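Local coordinates for protein exoribonuclease II, mitochondrial (Candida glabrata, PDB 6F3H) that degrades RNA from its 3' end as the ribonuclease component of the mitochondrial RNA degradosome, probably by metal-dependent hydrolysis in its RNB domain, at residues Val40-Cys45 and Asn79-Arg84; Glu48-Val53 and Tyr64-Lys69; Ser33-Asp38 and Val53-Ser58; Asn237-Ser242 and Leu673-Tyr678. The protein carries 1 engineered substitution. All blocks are in the same frame, centred on the assembly; numbering follows the deposited sequence.

Contact 1. Residues Val40-Cys45 and Asn79-Arg84; sequences VLLKQC and NSVILR
Val40 turns CG1 anti to its own carbonyl carbon, and Val81 sets its CG1 anti to the backbone N (chi1 171°), so that the two methyls meet. Val40 CG1 lies 3.8 Å from Val81 CG1, the two side chains crossing at about a right angle. On the same face, Val81 CG2 lies between Leu42 CD1, at 4.0 Å, and Val40 CG1, and Val81 thereby touches both Val40 and Leu42. Beneath this apolar strip the strands run antiparallel, at 164° between their directions, but not in perfect step. Ile82 and Leu83 both stand opposite Leu41, a classic beta bulge. Leu41 answers both: its N donates to Leu83 O (2.9 Å), and its O accepts from Ile82 N, while its CB packs on Leu83 CG at 3.9 Å. Past the strand end, Lys43 N donates to Ser80 O at 2.8 Å in the carbonyl plane. The long Lys43 chain is extended beyond CG and passes Ile82 CG1 before NZ makes only a weak bond to Asn79 O. Gln44 behaves differently: a bend at chi2 (65°) folds its amide back to Ser80, where NE2 donates to OG at 3.2 Å, the hydroxyl lying close to the amide plane. Strand 81-85 is thus joined to strand 39-42, which on its far flank bonds to Thr50 of strand 50-54. Phe66 of strand 64-68 packs on Val40, Leu42 and Val81, whereas Leu41 faces Leu216, Tyr219 and Trp220 of helix 212-226.

Contact 2. Residues Glu48-Val53 and Tyr64-Lys69; sequences ELTMCV and YTFAKK
Cys52 and Phe66 form the centre of this hairpin, as a non-hydrogen-bonded antiparallel pair with CA atoms 4.2 Å apart. The thiol of Cys52 is swung anti to its backbone N (chi1 -172°), which carries SG past two rings at once. It lies 4.7 Å from the centroid of the Phe66 ring and 5.1 Å from that of Tyr64, approaching both obliquely. Phe66 holds its CG anti to the carbonyl carbon, beside the backbone N, and from there the CE2 corner of the ring reaches Cys52 CB at 3.9 Å. Thr50 contributes its methyl to the same face: CG2 packs against Phe66 CB, the two side chains crossing at about a right angle.

The opposite face has Met51, a selenomethionine, and Ala67, whose backbones form the hydrogen-bonded pair. Ala67 N donates to Met51 O at 2.8 Å, and Met51 N returns a bond to Ala67 O at 2.9 Å, though this second one is bent to 136°. Farther along, Val53 N donates to Thr65 O, and the branched valine straddles the small alanine: both Val53 CG1 and Val53 CG2 stand 3.6 Å from Ala67 CB. CG2 of Val53 also reaches Thr65 CG2 at 3.9 Å.

Both strands have further neighbours. Strand 50-54 is bonded through Cys52 to Asp38, just before strand 39-42, and strand 64-68 through Tyr64 to Ala76 of strand 73-76. Met51 extends toward Val130 and Leu134 of helix 123-159, while the Phe66 ring, on the surface away from Met51, also touches Ala76.

Contact 3. Residues Ser33-Asp38 and Val53-Ser58; sequences SLNVGD and VNLPQS
Val36 and Val53 bring the two backbones to 5.0 Å between their CA atoms, where a tight turn meets the end of a strand at a steep angle: the directions of residues 34 to 36 and 53 to 55 differ by 128°. Asn35 to Asp38 form a type II beta turn, closed by Asp38 N donating to Asn35 O at 3.1 Å. Gly37 takes the third position with a positive phi (99°), a region readily open to a residue without a side chain. On the other segment, Val53 and Asn54 both face Thr65 in a classic beta bulge, after which the chain leaves the sheet.

The side-chain contact is small and apolar. Val36 points its CB toward the strand, and its CG1 comes to 4.0 Å from Leu55 CG, the two side chains crossing at about a right angle. The same methyl also rests on the Val53-Asn54 peptide, 4.0 Å from Val53 C. Leu55 CD2 continues to Asn35 OD1, likewise at 4.0 Å. That asparagine oxygen accepts from Val36 N at 2.9 Å, the donor sitting above the carbonyl plane. Asp38 OD2 braces the turn by accepting from Asn35 N at 2.9 Å, from above the carboxylate plane, and also forms a salt bridge with Arg84. Leu34 and Leu55 both touch Tyr64. This braced turn leads into an antiparallel sheet ordered 73-76, 64-68, 50-54, 39-42, 81-85, with a 3-10 turn before the last strand, a topology consistent with the small, strongly bent barrel-like sheet of an SH3-like domain.

Contact 4. Residues Asn237-Ser242 and Leu673-Tyr678; sequences NTALLS and LSSSFY. With nucleotides of chain C.
Leu240 lays its CD2 methyl over one face of the Phe677 ring, a CH-pi contact 4.2 Å from the centroid, and the two side chains cross at about a right angle. The methyl stands 18° off the ring normal, a little toward the rim. Phe677 presents the ring in this way because its CG sits between the backbone N and the carbonyl carbon (chi1 59°), turned back to the loop. Ala239 fills the next position: its CB lies 3.5 Å from Phe677 CD1 and equally close to Ser675 O, which itself lies at the ring edge. Beyond it Ser675 OG packs against Thr238 CB at 3.8 Å. That serine carbonyl is also held from its own segment, since Ser674 OG donates to Ser675 O at 3.2 Å in the carbonyl plane, on a lone pair.

The outer side of residues 673-678 faces RNA of chain C. Ser676 OG is hydrogen-bonded to OP1 of A3 at 2.9 Å, whereas Ser676 N reaches OP1 of G2 only weakly, at 3.3 Å. Ser674 O lies against the ribose O2' of A1, and Thr238 CG2 packs on the A1 phosphate from the opposing loop.

Leu241 and Ser242 both face Asn237 in a G1 bulge that closes the turn between strands 231-237 and 242-248, while Leu30 covers both Leu240 and Phe677. The arrangement is that of an RNA-binding surface made jointly by a hairpin loop and the RNB domain, serines lining the sugar-phosphate backbone away from the magnesium site.

From the N terminus, the loop at 33-38 comes first, and contact 3 closes it onto the end of strand 50-54 after a short excursion. Contact 2, the hairpin of 48-53 with 64-69, begins before contact 3 ends, so the two cross and share Val53. Contact 1 starts at strand 39-42 and closes only at 79-84; it encloses contact 2 and crosses contact 3, completing one antiparallel sheet. Contact 4 follows in series and spans more than 400 residues, bringing a hairpin loop to the RNB domain. Arg84 ties the two regions together, through its salt bridge to Asp38 and its bond to Leu240 O.

Contact 1. Residues Val40-Cys45 and Asn79-Arg84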
# COMPACT_ATOMS: atom_id res chain seq x y z
N VAL A 40 0.58 22.65 5.92
CA VAL A 40 0.13 21.31 6.25
C VAL A 40 -1.13 21.35 7.09
O VAL A 40 -1.42 22.31 7.79
CB VAL A 40 1.21 20.53 7.02
CG1 VAL A 40 2.35 20.33 6.12
CG2 VAL A 40 1.60 21.33 8.21
N LEU A 41 -1.85 20.24 7.02
CA LEU A 41 -2.84 19.87 8.00
C LEU A 41 -2.28 18.71 8.82
O LEU A 41 -1.76 17.75 8.25
CB LEU A 41 -4.14 19.45 7.34
CG LEU A 41 -5.17 20.55 7.22
CD1 LEU A 41 -6.49 19.86 7.09
CD2 LEU A 41 -5.13 21.50 8.42
N LEU A 42 -2.36 18.83 10.12
CA LEU A 42 -1.89 17.78 11.01
C LEU A 42 -3.05 16.98 11.58
O LEU A 42 -4.20 17.42 11.60
CB LEU A 42 -1.05 18.38 12.13
CG LEU A 42 0.41 18.52 11.76
CD1 LEU A 42 0.60 18.93 10.35
CD2 LEU A 42 1.08 19.50 12.69
N LYS A 43 -2.74 15.75 12.01
CA LYS A 43 -3.72 14.93 12.72
C LYS A 43 -4.07 15.53 14.07
O LYS A 43 -5.17 15.31 14.58
CB LYS A 43 -3.19 13.51 12.88
CG LYS A 43 -3.33 12.66 11.64
CD LYS A 43 -2.56 11.37 11.79
CE LYS A 43 -2.40 10.64 10.45
NZ LYS A 43 -1.52 9.42 10.49
N GLN A 44 -3.13 16.26 14.66
CA GLN A 44 -3.42 17.03 15.86
C GLN A 44 -4.39 18.16 15.56
O GLN A 44 -5.46 18.26 16.17
CB GLN A 44 -2.12 17.56 16.47
CG GLN A 44 -1.03 16.51 16.79
CD GLN A 44 -0.43 15.78 15.57
OE1 GLN A 44 -1.07 15.66 14.52
NE2 GLN A 44 0.79 15.28 15.72
N CYS A 45 -4.06 19.00 14.58
CA CYS A 45 -4.81 20.23 14.34
C CYS A 45 -5.62 20.14 13.06
O CYS A 45 -5.38 20.91 12.13
CB CYS A 45 -3.88 21.44 14.24
SG CYS A 45 -2.44 21.28 15.23
N ASN A 79 4.56 11.84 9.55
CA ASN A 79 3.32 11.19 9.15
C ASN A 79 2.09 11.73 9.84
O ASN A 79 0.98 11.32 9.50
CB ASN A 79 3.44 9.71 9.40
CG ASN A 79 4.51 9.13 8.59
OD1 ASN A 79 5.67 9.53 8.71
ND2 ASN A 79 4.16 8.23 7.69
N SER A 80 2.26 12.64 10.79
CA SER A 80 1.10 13.35 11.29
C SER A 80 0.55 14.34 10.28
O SER A 80 -0.47 14.96 10.56
CB SER A 80 1.44 14.08 12.58
OG SER A 80 1.89 13.19 13.58
N VAL A 81 1.21 14.52 9.14
CA VAL A 81 0.75 15.44 8.10
C VAL A 81 -0.36 14.79 7.28
O VAL A 81 -0.14 13.77 6.62
CB VAL A 81 1.91 15.87 7.19
CG1 VAL A 81 1.36 16.63 6.01
CG2 VAL A 81 2.88 16.74 7.96
N ILE A 82 -1.55 15.42 7.26
CA ILE A 82 -2.66 14.84 6.51
C ILE A 82 -2.73 15.38 5.10
O ILE A 82 -3.18 14.66 4.18
CB ILE A 82 -4.01 15.08 7.22
CG1 ILE A 82 -3.86 14.95 8.71
CG2 ILE A 82 -4.89 13.95 6.93
CD1 ILE A 82 -5.15 15.25 9.39
N LEU A 83 -2.38 16.65 4.89
CA LEU A 83 -2.22 17.15 3.54
C LEU A 83 -1.20 18.25 3.55
O LEU A 83 -0.96 18.90 4.57
CB LEU A 83 -3.54 17.63 2.92
CG LEU A 83 -4.44 18.72 3.48
CD1 LEU A 83 -3.93 20.09 3.10
CD2 LEU A 83 -5.83 18.53 2.92
N ARG A 84 -0.62 18.48 2.38
CA ARG A 84 0.56 19.31 2.24
C ARG A 84 0.40 20.18 1.01
O ARG A 84 -0.10 19.71 -0.02
CB ARG A 84 1.81 18.44 2.12
CG ARG A 84 3.04 19.10 1.53
CD ARG A 84 4.20 18.12 1.53
NE ARG A 84 5.30 18.45 0.61
CZ ARG A 84 5.60 17.76 -0.49
NH1 ARG A 84 4.90 16.70 -0.83
NH2 ARG A 84 6.62 18.15 -1.25

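Contact 2. Residues Glu48-Val53 and Tyr64-Lys69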
# COMPACT_ATOMS: atom_id res chain seq x y z
N GLU A 48 -7.08 23.60 12.06
CA GLU A 48 -6.28 24.80 11.88
C GLU A 48 -5.12 24.49 10.95
O GLU A 48 -4.53 23.41 11.01
CB GLU A 48 -5.75 25.32 13.22
N LEU A 49 -4.82 25.44 10.07
CA LEU A 49 -3.63 25.34 9.24
C LEU A 49 -2.37 25.51 10.04
O LEU A 49 -2.32 26.20 11.07
CB LEU A 49 -3.61 26.38 8.14
CG LEU A 49 -4.37 26.01 6.89
CD1 LEU A 49 -4.34 27.20 6.00
CD2 LEU A 49 -3.62 24.87 6.28
N THR A 50 -1.32 24.90 9.53
CA THR A 50 -0.01 24.92 10.13
C THR A 50 0.99 25.09 9.02
O THR A 50 0.65 25.02 7.85
CB THR A 50 0.25 23.62 10.91
OG1 THR A 50 -0.98 23.15 11.49
CG2 THR A 50 1.22 23.90 12.00
N MSE A 51 2.24 25.31 9.39
CA MSE A 51 3.26 25.37 8.39
C MSE A 51 4.60 24.93 8.90
O MSE A 51 5.07 25.36 9.95
CB MSE A 51 3.38 26.76 7.85
CG MSE A 51 4.75 27.03 7.32
SE MSE A 51 4.75 28.54 6.15
CE MSE A 51 6.53 29.26 6.51
N CYS A 52 5.24 24.09 8.11
CA CYS A 52 6.50 23.53 8.52
C CYS A 52 7.50 24.64 8.67
O CYS A 52 7.72 25.40 7.73
CB CYS A 52 6.99 22.50 7.51
SG CYS A 52 8.41 21.64 8.13
N VAL A 53 8.08 24.77 9.85
CA VAL A 53 9.04 25.83 10.11
C VAL A 53 10.42 25.32 10.46
O VAL A 53 11.37 26.10 10.45
CB VAL A 53 8.51 26.79 11.20
CG1 VAL A 53 7.57 27.77 10.56
CG2 VAL A 53 7.80 26.02 12.26
N TYR A 64 9.43 17.23 12.99
CA TYR A 64 9.39 18.49 12.33
C TYR A 64 8.77 19.52 13.23
O TYR A 64 7.93 19.21 14.08
CB TYR A 64 8.58 18.38 11.06
CG TYR A 64 9.27 17.60 9.99
CD1 TYR A 64 9.34 16.22 10.04
CD2 TYR A 64 9.87 18.25 8.93
CE1 TYR A 64 9.99 15.50 9.05
CE2 TYR A 64 10.50 17.56 7.94
CZ TYR A 64 10.57 16.19 7.99
OH TYR A 64 11.22 15.53 6.96
N THR A 65 9.12 20.76 12.99
CA THR A 65 8.55 21.86 13.72
C THR A 65 7.58 22.56 12.80
O THR A 65 7.93 22.92 11.67
CB THR A 65 9.60 22.84 14.18
OG1 THR A 65 10.72 22.11 14.71
CG2 THR A 65 9.02 23.75 15.22
N PHE A 66 6.36 22.70 13.25
CA PHE A 66 5.35 23.41 12.51
C PHE A 66 4.91 24.60 13.33
O PHE A 66 4.93 24.56 14.55
CB PHE A 66 4.19 22.53 12.22
CG PHE A 66 4.55 21.29 11.54
CD1 PHE A 66 5.09 20.23 12.24
CD2 PHE A 66 4.35 21.18 10.19
CE1 PHE A 66 5.42 19.07 11.59
CE2 PHE A 66 4.67 20.04 9.53
CZ PHE A 66 5.21 18.97 10.23
N ALA A 67 4.47 25.65 12.64
CA ALA A 67 4.01 26.85 13.31
C ALA A 67 2.53 27.05 13.01
O ALA A 67 2.10 26.91 11.86
CB ALA A 67 4.83 28.05 12.85
N LYS A 68 1.75 27.35 14.04
CA LYS A 68 0.35 27.70 13.85
C LYS A 68 0.16 29.18 13.52
O LYS A 68 1.08 30.01 13.58
CB LYS A 68 -0.54 27.37 15.05
CG LYS A 68 -0.66 25.94 15.52
CD LYS A 68 -2.03 25.80 16.21
CE LYS A 68 -2.04 24.82 17.37
NZ LYS A 68 -3.39 24.17 17.46
N LYS A 69 -1.09 29.49 13.19
CA LYS A 69 -1.50 30.86 12.92
C LYS A 69 -1.10 31.79 14.06
O LYS A 69 -0.67 32.93 13.82
CB LYS A 69 -3.01 30.86 12.74
CG LYS A 69 -3.59 31.88 11.84
CD LYS A 69 -4.98 31.39 11.36
CE LYS A 69 -5.91 30.97 12.51
NZ LYS A 69 -7.34 30.68 12.13

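Contact 3. Residues Ser33-Asp38 and Val53-Ser58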
# COMPACT_ATOMS: atom_id res chain seq x y z
N SER A 33 9.85 16.74 -1.33
CA SER A 33 9.60 16.14 -0.03
C SER A 33 9.14 17.21 0.95
O SER A 33 9.09 18.40 0.64
CB SER A 33 10.86 15.45 0.48
OG SER A 33 10.74 15.22 1.87
N LEU A 34 8.76 16.76 2.14
CA LEU A 34 8.34 17.70 3.16
C LEU A 34 9.49 18.62 3.49
O LEU A 34 10.61 18.16 3.76
CB LEU A 34 7.86 16.98 4.42
CG LEU A 34 7.40 17.89 5.57
CD1 LEU A 34 6.05 18.46 5.27
CD2 LEU A 34 7.34 17.14 6.88
N ASN A 35 9.19 19.91 3.55
CA ASN A 35 10.20 20.95 3.61
C ASN A 35 9.60 22.19 4.24
O ASN A 35 8.38 22.39 4.22
CB ASN A 35 10.73 21.24 2.21
CG ASN A 35 12.11 21.76 2.23
OD1 ASN A 35 12.68 21.98 3.29
ND2 ASN A 35 12.70 21.89 1.04
N VAL A 36 10.47 23.06 4.77
CA VAL A 36 9.98 24.29 5.40
C VAL A 36 9.32 25.17 4.36
O VAL A 36 9.73 25.22 3.19
CB VAL A 36 11.11 25.02 6.15
CG1 VAL A 36 11.93 24.06 7.00
CG2 VAL A 36 12.01 25.72 5.18
N GLY A 37 8.23 25.82 4.74
CA GLY A 37 7.41 26.56 3.82
C GLY A 37 6.20 25.80 3.37
O GLY A 37 5.25 26.40 2.85
N ASP A 38 6.23 24.49 3.54
CA ASP A 38 5.08 23.67 3.20
C ASP A 38 3.94 24.04 4.14
O ASP A 38 4.16 24.39 5.30
CB ASP A 38 5.43 22.20 3.32
CG ASP A 38 6.21 21.68 2.12
OD1 ASP A 38 6.25 22.37 1.08
OD2 ASP A 38 6.76 20.56 2.21
N VAL A 53 8.08 24.77 9.85
CA VAL A 53 9.04 25.83 10.11
C VAL A 53 10.42 25.32 10.46
O VAL A 53 11.37 26.10 10.45
CB VAL A 53 8.51 26.79 11.20
CG1 VAL A 53 7.57 27.77 10.56
CG2 VAL A 53 7.80 26.02 12.26
N ASN A 54 10.56 24.04 10.79
CA ASN A 54 11.87 23.48 11.08
C ASN A 54 11.83 22.00 10.78
O ASN A 54 10.79 21.35 10.91
CB ASN A 54 12.29 23.69 12.53
CG ASN A 54 13.77 23.58 12.74
OD1 ASN A 54 14.54 23.54 11.78
ND2 ASN A 54 14.18 23.47 14.00
N LEU A 55 12.98 21.49 10.38
CA LEU A 55 13.18 20.08 10.11
C LEU A 55 13.81 19.40 11.29
O LEU A 55 14.32 20.05 12.20
CB LEU A 55 14.08 19.89 8.89
CG LEU A 55 13.82 20.61 7.57
CD1 LEU A 55 15.04 20.51 6.66
CD2 LEU A 55 12.60 20.08 6.84
N PRO A 56 13.80 18.08 11.31
CA PRO A 56 14.43 17.38 12.42
C PRO A 56 15.93 17.60 12.45
O PRO A 56 16.61 17.57 11.43
CB PRO A 56 14.07 15.91 12.16
CG PRO A 56 13.57 15.86 10.76
CD PRO A 56 12.99 17.18 10.48
N GLN A 57 16.41 17.84 13.65
CA GLN A 57 17.76 18.23 14.03
C GLN A 57 18.66 17.04 14.34
O GLN A 57 19.79 17.02 13.85
CB GLN A 57 17.62 19.21 15.21
CG GLN A 57 17.03 20.67 14.95
CD GLN A 57 17.36 21.28 13.55
OE1 GLN A 57 18.48 21.09 13.02
NE2 GLN A 57 16.40 21.95 12.94
N SER A 58 18.16 16.01 15.04
CA SER A 58 18.99 14.87 15.44
C SER A 58 18.21 13.56 15.27
O SER A 58 17.01 13.56 14.96
CB SER A 58 19.48 15.00 16.89

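Contact 4. Residues Asn237-Ser242 and Leu673-Tyr678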
# COMPACT_ATOMS: atom_id res chain seq x y z
N ASN A 237 -1.19 9.44 1.24
CA ASN A 237 -0.00 8.69 0.89
C ASN A 237 1.18 9.16 1.71
O ASN A 237 1.36 10.36 1.95
CB ASN A 237 0.31 8.81 -0.60
CG ASN A 237 1.72 8.27 -0.96
OD1 ASN A 237 2.07 7.14 -0.61
ND2 ASN A 237 2.51 9.07 -1.64
N THR A 238 1.98 8.19 2.17
CA THR A 238 3.15 8.41 3.02
C THR A 238 4.26 9.20 2.32
O THR A 238 5.06 9.87 2.99
CB THR A 238 3.73 7.06 3.44
OG1 THR A 238 2.67 6.11 3.61
CG2 THR A 238 4.54 7.20 4.69
N ALA A 239 4.41 9.04 1.01
CA ALA A 239 5.58 9.60 0.35
C ALA A 239 5.33 11.04 -0.08
O ALA A 239 6.14 11.94 0.18
CB ALA A 239 5.95 8.73 -0.85
N LEU A 240 4.18 11.25 -0.71
CA LEU A 240 3.72 12.56 -1.09
C LEU A 240 3.13 13.33 0.06
O LEU A 240 3.00 14.56 -0.06
CB LEU A 240 2.65 12.43 -2.16
CG LEU A 240 2.89 11.51 -3.35
CD1 LEU A 240 1.78 11.76 -4.37
CD2 LEU A 240 4.28 11.70 -3.94
N LEU A 241 2.71 12.64 1.12
CA LEU A 241 2.01 13.24 2.27
C LEU A 241 0.82 14.05 1.79
O LEU A 241 0.65 15.22 2.13
CB LEU A 241 2.93 14.09 3.14
CG LEU A 241 4.10 13.44 3.88
CD1 LEU A 241 5.07 14.46 4.47
CD2 LEU A 241 3.57 12.58 4.98
N SER A 242 -0.02 13.41 0.99
CA SER A 242 -1.17 14.09 0.43
C SER A 242 -2.27 13.06 0.24
O SER A 242 -1.97 11.88 0.05
CB SER A 242 -0.81 14.74 -0.90
OG SER A 242 -1.96 14.88 -1.68
N LEU A 673 13.71 7.86 7.11
CA LEU A 673 13.42 7.27 5.81
C LEU A 673 12.05 7.64 5.30
O LEU A 673 11.12 7.86 6.07
CB LEU A 673 13.49 5.76 5.87
CG LEU A 673 14.80 5.24 6.39
CD1 LEU A 673 14.59 3.77 6.72
CD2 LEU A 673 15.85 5.47 5.32
N SER A 674 11.93 7.67 3.98
CA SER A 674 10.71 7.89 3.23
C SER A 674 10.10 6.53 2.82
O SER A 674 10.50 5.47 3.33
CB SER A 674 11.05 8.77 2.02
OG SER A 674 9.96 8.95 1.12
N SER A 675 9.18 6.55 1.86
CA SER A 675 8.66 5.34 1.25
C SER A 675 8.65 5.56 -0.25
O SER A 675 8.80 6.68 -0.74
CB SER A 675 7.26 4.98 1.77
OG SER A 675 6.22 5.53 0.97
N SER A 676 8.50 4.46 -0.97
CA SER A 676 8.55 4.51 -2.42
C SER A 676 7.16 4.75 -2.97
O SER A 676 6.15 4.43 -2.33
CB SER A 676 9.19 3.22 -2.97
OG SER A 676 8.23 2.26 -3.39
N PHE A 677 7.11 5.35 -4.14
CA PHE A 677 5.85 5.75 -4.73
C PHE A 677 5.93 5.60 -6.23
O PHE A 677 7.00 5.72 -6.82
CB PHE A 677 5.46 7.20 -4.36
CG PHE A 677 6.48 8.24 -4.79
CD1 PHE A 677 7.59 8.53 -3.98
CD2 PHE A 677 6.33 8.93 -5.99
CE1 PHE A 677 8.52 9.49 -4.38
CE2 PHE A 677 7.27 9.90 -6.38
CZ PHE A 677 8.36 10.17 -5.58
N TYR A 678 4.78 5.34 -6.84
CA TYR A 678 4.65 5.28 -8.29
C TYR A 678 4.53 6.67 -8.89
O TYR A 678 4.04 7.61 -8.26
CB TYR A 678 3.45 4.41 -8.69
CG TYR A 678 3.65 2.93 -8.33
CD1 TYR A 678 4.59 2.17 -9.00
CD2 TYR A 678 2.93 2.32 -7.31
CE1 TYR A 678 4.81 0.82 -8.68
CE2 TYR A 678 3.13 0.97 -6.99
CZ TYR A 678 4.08 0.23 -7.69
OH TYR A 678 4.33 -1.11 -7.42
P A C 1 6.08 4.93 6.87
OP1 A C 1 4.85 4.54 6.13
OP2 A C 1 7.08 5.83 6.24
O5' A C 1 6.74 3.52 7.21
C5' A C 1 7.23 2.70 6.17
C4' A C 1 8.63 3.11 5.77
O4' A C 1 9.51 2.96 6.92
C3' A C 1 9.26 2.24 4.70
O3' A C 1 8.94 2.65 3.40
C2' A C 1 10.74 2.31 5.02
O2' A C 1 11.28 3.54 4.59
C1' A C 1 10.69 2.30 6.54
N9 A C 1 10.59 0.94 7.09
C8 A C 1 9.97 -0.16 6.54
N7 A C 1 10.03 -1.22 7.30
C5 A C 1 10.71 -0.78 8.42
C6 A C 1 11.10 -1.43 9.60
N6 A C 1 10.83 -2.72 9.83
N1 A C 1 11.77 -0.71 10.52
C2 A C 1 12.04 0.58 10.28
N3 A C 1 11.73 1.31 9.21
C4 A C 1 11.06 0.55 8.31
P G C 2 8.72 1.49 2.35
OP1 G C 2 7.90 2.00 1.19
OP2 G C 2 8.37 0.34 3.22
O5' G C 2 10.18 1.16 1.86
C5' G C 2 11.00 2.16 1.30
C4' G C 2 12.26 1.59 0.73
O4' G C 2 13.14 1.14 1.78
C3' G C 2 12.09 0.38 -0.15
O3' G C 2 11.68 0.74 -1.45
C2' G C 2 13.47 -0.26 -0.10
O2' G C 2 14.38 0.40 -0.96
C1' G C 2 13.88 0.04 1.34
N9 G C 2 13.50 -1.06 2.20
C8 G C 2 12.42 -0.99 3.03
N7 G C 2 12.27 -2.09 3.70
C5 G C 2 13.32 -2.88 3.26
C6 G C 2 13.65 -4.18 3.64
O6 G C 2 13.02 -4.85 4.47
N1 G C 2 14.79 -4.67 2.97
C2 G C 2 15.54 -3.98 2.02
N2 G C 2 16.62 -4.64 1.50
N3 G C 2 15.22 -2.72 1.65
C4 G C 2 14.11 -2.27 2.31
P A C 3 10.81 -0.27 -2.31
OP1 A C 3 10.45 0.35 -3.61
OP2 A C 3 9.76 -0.76 -1.42
O5' A C 3 11.82 -1.48 -2.53
C5' A C 3 12.96 -1.34 -3.35
C4' A C 3 13.73 -2.64 -3.48
O4' A C 3 14.34 -2.99 -2.22
C3' A C 3 12.90 -3.86 -3.86
O3' A C 3 12.65 -3.95 -5.25
C2' A C 3 13.73 -5.01 -3.30
O2' A C 3 14.82 -5.31 -4.13
C1' A C 3 14.26 -4.38 -2.02
N9 A C 3 13.29 -4.58 -0.96
C8 A C 3 12.24 -3.79 -0.60
N7 A C 3 11.54 -4.29 0.37
C5 A C 3 12.17 -5.48 0.61
C6 A C 3 11.90 -6.48 1.53
N6 A C 3 10.88 -6.41 2.38
N1 A C 3 12.73 -7.55 1.51
C2 A C 3 13.75 -7.59 0.63
N3 A C 3 14.11 -6.70 -0.29
C4 A C 3 13.25 -5.69 -0.21